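Local atomic coordinates of ABC sugar transporter, periplasmic sugar binding protein (Legionella pneumophila subsp. pneumophila, PDB entry 3ROT), a protein that probably binds a sugar in the periplasm as the solute-binding component of an ABC transporter for carbohydrate uptake. Residues 176-187 with 206-217. Residues are numbered along the deposited sequence; the frame is centred on the assembly and turned at random.
Sequences QSRVKSYFKIHP and MLLHPDRYDFNY
Phe183 meets two rings of the 206-217 segment, and these three aromatics form the tight part of the contact, with Phe183 CD2 only 3.3 Å from Tyr217 CG. The edge of Phe215 is turned to the face of Phe183, with centroids 5.0 Å apart and planes at 60°, so the pair is T-shaped. With CG anti to the backbone N (chi1 -162°), the Phe215 ring is directed to Phe183. It is itself sandwiched, with selenomethionine Met206 CE over the centre of one face and Tyr217 CD2 towards the rim of the other. A CH-pi contact sets Phe183 CB 3.8 Å from the centroid of the Tyr217 ring, over its face. Val179 CG1 adds apolar packing at 3.8 Å from Phe215 CE1, and both Val179 and Phe183 also touch strand 132-137.

At a separate, buried polar end, the Gln176 amide lies against Tyr213, its plane 66° from the ring, while NE2 is bonded to Pro202 O and Gln205 OE1.

The looser side holds partly exposed Lys180, whose CD passes Met206 SE at 3.7 Å and whose NZ gives a weak hydrogen bond of 3.0 Å to Tyr213 O. A water joins Lys180 O to Tyr217 OH, donating to the carbonyl; exposed Lys184 and Pro187 come no nearer to Tyr217 than about 4 Å. Gln23 of the second subunit covers part of this side.

Asp214, with positive phi, ends the weakly bonded helical turn about 210-213 in a Schellman motif. Helix 172-185 thus packs against the end of helix 197-208 and the loop leading to strand 220-224, beside one lobe's parallel sheet, as in the Rossmann-like lobes of periplasmic sugar-binding proteins.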
# COMPACT_ATOMS: atom_id res chain seq x y z
N GLN A 176 -3.89 -11.32 6.86
CA GLN A 176 -3.10 -12.52 7.09
C GLN A 176 -3.65 -13.34 8.27
O GLN A 176 -3.81 -14.55 8.17
CB GLN A 176 -1.65 -12.14 7.37
CG GLN A 176 -0.98 -11.39 6.25
CD GLN A 176 0.48 -11.11 6.54
OE1 GLN A 176 0.85 -10.85 7.67
NE2 GLN A 176 1.31 -11.16 5.50
N SER A 177 -3.96 -12.65 9.36
CA SER A 177 -4.50 -13.30 10.55
C SER A 177 -5.75 -14.11 10.25
O SER A 177 -5.80 -15.31 10.52
CB SER A 177 -4.81 -12.26 11.61
OG SER A 177 -3.62 -11.62 12.04
N ARG A 178 -6.73 -13.43 9.68
CA ARG A 178 -8.01 -14.04 9.34
C ARG A 178 -7.90 -15.18 8.34
O ARG A 178 -8.65 -16.15 8.41
CB ARG A 178 -8.97 -12.96 8.85
CG ARG A 178 -9.17 -11.83 9.88
CD ARG A 178 -10.11 -10.74 9.38
NE ARG A 178 -10.27 -9.66 10.35
CZ ARG A 178 -10.97 -8.54 10.14
NH1 ARG A 178 -11.59 -8.34 8.99
NH2 ARG A 178 -11.04 -7.62 11.09
N VAL A 179 -6.95 -15.08 7.41
CA VAL A 179 -6.75 -16.13 6.42
C VAL A 179 -6.15 -17.36 7.08
O VAL A 179 -6.60 -18.49 6.85
CB VAL A 179 -5.83 -15.67 5.29
CG1 VAL A 179 -5.51 -16.83 4.35
CG2 VAL A 179 -6.49 -14.54 4.52
N LYS A 180 -5.13 -17.15 7.91
CA LYS A 180 -4.48 -18.25 8.60
C LYS A 180 -5.46 -18.97 9.51
O LYS A 180 -5.47 -20.20 9.57
CB LYS A 180 -3.29 -17.73 9.40
CG LYS A 180 -2.20 -17.17 8.51
CD LYS A 180 -1.16 -16.37 9.27
CE LYS A 180 -0.31 -17.25 10.17
NZ LYS A 180 0.79 -16.45 10.76
N SER A 181 -6.31 -18.22 10.21
CA SER A 181 -7.29 -18.82 11.10
C SER A 181 -8.23 -19.74 10.33
O SER A 181 -8.55 -20.83 10.79
CB SER A 181 -8.13 -17.74 11.81
OG SER A 181 -7.32 -16.94 12.66
N TYR A 182 -8.65 -19.30 9.15
CA TYR A 182 -9.55 -20.09 8.33
C TYR A 182 -8.91 -21.40 7.87
O TYR A 182 -9.54 -22.45 7.91
CB TYR A 182 -10.00 -19.29 7.10
CG TYR A 182 -11.13 -19.96 6.35
CD1 TYR A 182 -12.47 -19.72 6.70
CD2 TYR A 182 -10.87 -20.86 5.32
CE1 TYR A 182 -13.51 -20.37 6.04
CE2 TYR A 182 -11.91 -21.51 4.66
CZ TYR A 182 -13.22 -21.26 5.02
OH TYR A 182 -14.25 -21.91 4.38
N PHE A 183 -7.66 -21.33 7.41
CA PHE A 183 -6.99 -22.55 6.97
C PHE A 183 -6.75 -23.54 8.11
O PHE A 183 -6.70 -24.75 7.88
CB PHE A 183 -5.68 -22.21 6.26
CG PHE A 183 -5.86 -21.93 4.79
CD1 PHE A 183 -6.54 -20.79 4.36
CD2 PHE A 183 -5.39 -22.82 3.84
CE1 PHE A 183 -6.75 -20.56 3.00
CE2 PHE A 183 -5.60 -22.60 2.49
CZ PHE A 183 -6.28 -21.47 2.06
N LYS A 184 -6.59 -23.02 9.32
CA LYS A 184 -6.37 -23.88 10.49
C LYS A 184 -7.64 -24.69 10.71
O LYS A 184 -7.59 -25.82 11.20
CB LYS A 184 -6.08 -23.04 11.73
CG LYS A 184 -4.81 -22.19 11.63
CD LYS A 184 -4.77 -21.12 12.72
CE LYS A 184 -3.73 -20.04 12.40
NZ LYS A 184 -3.82 -18.87 13.34
N ILE A 185 -8.77 -24.12 10.33
CA ILE A 185 -10.06 -24.79 10.48
C ILE A 185 -10.43 -25.59 9.24
O ILE A 185 -11.06 -26.65 9.35
CB ILE A 185 -11.17 -23.76 10.79
CG1 ILE A 185 -10.82 -23.01 12.08
CG2 ILE A 185 -12.50 -24.48 10.96
CD1 ILE A 185 -11.80 -21.91 12.44
N HIS A 186 -10.06 -25.09 8.06
CA HIS A 186 -10.36 -25.78 6.81
C HIS A 186 -9.10 -25.94 5.97
O HIS A 186 -8.95 -25.29 4.93
CB HIS A 186 -11.42 -25.03 6.01
CG HIS A 186 -12.72 -24.86 6.74
ND1 HIS A 186 -12.96 -23.82 7.61
CD2 HIS A 186 -13.84 -25.63 6.76
CE1 HIS A 186 -14.16 -23.95 8.13
NE2 HIS A 186 -14.72 -25.04 7.64
N PRO A 187 -8.19 -26.83 6.40
CA PRO A 187 -6.94 -27.07 5.68
C PRO A 187 -7.11 -27.55 4.24
O PRO A 187 -6.23 -27.35 3.42
CB PRO A 187 -6.21 -28.09 6.56
CG PRO A 187 -7.33 -28.81 7.25
CD PRO A 187 -8.27 -27.68 7.60
N MSE A 206 2.84 -14.09 2.36
CA MSE A 206 2.90 -15.40 3.00
C MSE A 206 3.26 -16.49 1.98
O MSE A 206 3.98 -17.44 2.31
CB MSE A 206 1.56 -15.74 3.67
CG MSE A 206 1.09 -14.69 4.65
SE MSE A 206 -0.29 -15.36 5.87
CE MSE A 206 -1.72 -15.58 4.61
N LEU A 207 2.75 -16.35 0.76
CA LEU A 207 3.03 -17.31 -0.31
C LEU A 207 4.51 -17.28 -0.68
O LEU A 207 5.06 -18.27 -1.16
CB LEU A 207 2.20 -17.00 -1.55
CG LEU A 207 0.67 -17.06 -1.43
CD1 LEU A 207 0.07 -16.49 -2.71
CD2 LEU A 207 0.20 -18.50 -1.18
N LEU A 208 5.15 -16.13 -0.47
CA LEU A 208 6.57 -15.96 -0.78
C LEU A 208 7.48 -16.44 0.36
O LEU A 208 8.63 -16.80 0.13
CB LEU A 208 6.86 -14.48 -1.10
CG LEU A 208 6.36 -13.89 -2.43
CD1 LEU A 208 6.49 -12.37 -2.41
CD2 LEU A 208 7.17 -14.48 -3.58
N HIS A 209 6.96 -16.43 1.58
CA HIS A 209 7.72 -16.88 2.75
C HIS A 209 6.81 -17.73 3.62
O HIS A 209 6.47 -17.36 4.74
CB HIS A 209 8.25 -15.68 3.53
CG HIS A 209 9.22 -14.84 2.75
ND1 HIS A 209 8.82 -13.82 1.91
CD2 HIS A 209 10.57 -14.92 2.62
CE1 HIS A 209 9.88 -13.31 1.31
NE2 HIS A 209 10.95 -13.96 1.72
N PRO A 210 6.39 -18.89 3.09
CA PRO A 210 5.49 -19.77 3.85
C PRO A 210 5.98 -20.21 5.22
O PRO A 210 5.19 -20.30 6.15
CB PRO A 210 5.24 -20.93 2.87
CG PRO A 210 6.50 -20.96 2.03
CD PRO A 210 6.81 -19.50 1.82
N ASP A 211 7.28 -20.47 5.37
CA ASP A 211 7.79 -20.88 6.68
C ASP A 211 7.68 -19.74 7.69
O ASP A 211 7.28 -19.96 8.83
CB ASP A 211 9.25 -21.34 6.57
CG ASP A 211 9.42 -22.51 5.61
OD1 ASP A 211 8.58 -23.43 5.64
OD2 ASP A 211 10.41 -22.51 4.84
N ARG A 212 8.03 -18.53 7.28
CA ARG A 212 7.95 -17.36 8.16
C ARG A 212 6.54 -17.08 8.67
O ARG A 212 6.37 -16.62 9.80
CB ARG A 212 8.45 -16.11 7.46
CG ARG A 212 9.91 -16.13 7.08
CD ARG A 212 10.33 -14.80 6.51
NE ARG A 212 11.73 -14.80 6.10
CZ ARG A 212 12.38 -13.75 5.60
NH1 ARG A 212 11.76 -12.59 5.44
NH2 ARG A 212 13.65 -13.88 5.25
N TYR A 213 5.55 -17.34 7.83
CA TYR A 213 4.16 -17.09 8.20
C TYR A 213 3.38 -18.34 8.58
O TYR A 213 2.20 -18.25 8.87
CB TYR A 213 3.45 -16.38 7.04
CG TYR A 213 3.98 -14.99 6.80
CD1 TYR A 213 3.42 -13.89 7.44
CD2 TYR A 213 5.12 -14.79 6.02
CE1 TYR A 213 3.99 -12.63 7.32
CE2 TYR A 213 5.69 -13.54 5.90
CZ TYR A 213 5.13 -12.46 6.55
OH TYR A 213 5.75 -11.23 6.46
N ASP A 214 4.03 -19.49 8.60
CA ASP A 214 3.34 -20.74 8.93
C ASP A 214 2.13 -20.89 8.02
O ASP A 214 1.00 -21.04 8.48
CB ASP A 214 2.88 -20.76 10.39
CG ASP A 214 4.04 -20.86 11.36
OD1 ASP A 214 4.82 -21.84 11.27
OD2 ASP A 214 4.17 -19.96 12.22
N PHE A 215 2.38 -20.81 6.72
CA PHE A 215 1.34 -20.93 5.72
C PHE A 215 1.90 -21.74 4.57
O PHE A 215 2.23 -21.19 3.51
CB PHE A 215 0.93 -19.54 5.24
CG PHE A 215 -0.40 -19.51 4.55
CD1 PHE A 215 -1.58 -19.53 5.29
CD2 PHE A 215 -0.48 -19.48 3.16
CE1 PHE A 215 -2.82 -19.52 4.65
CE2 PHE A 215 -1.71 -19.47 2.52
CZ PHE A 215 -2.89 -19.49 3.27
N ASN A 216 2.02 -23.05 4.77
CA ASN A 216 2.57 -23.94 3.75
C ASN A 216 1.49 -24.67 2.95
O ASN A 216 1.78 -25.63 2.22
CB ASN A 216 3.51 -24.96 4.42
CG ASN A 216 4.75 -24.30 5.01
OD1 ASN A 216 5.56 -23.70 4.29
ND2 ASN A 216 4.90 -24.41 6.32
N TYR A 217 0.26 -24.19 3.06
CA TYR A 217 -0.88 -24.80 2.36
C TYR A 217 -0.76 -24.79 0.84
O TYR A 217 -1.26 -25.69 0.16
CB TYR A 217 -2.15 -24.09 2.79
CG TYR A 217 -2.36 -24.12 4.28
CD1 TYR A 217 -2.83 -25.27 4.91
CD2 TYR A 217 -2.05 -23.01 5.07
CE1 TYR A 217 -2.99 -25.32 6.28
CE2 TYR A 217 -2.21 -23.05 6.45
CZ TYR A 217 -2.67 -24.21 7.05
OH TYR A 217 -2.84 -24.27 8.42
O HOH W 1 -3.01 -21.24 9.06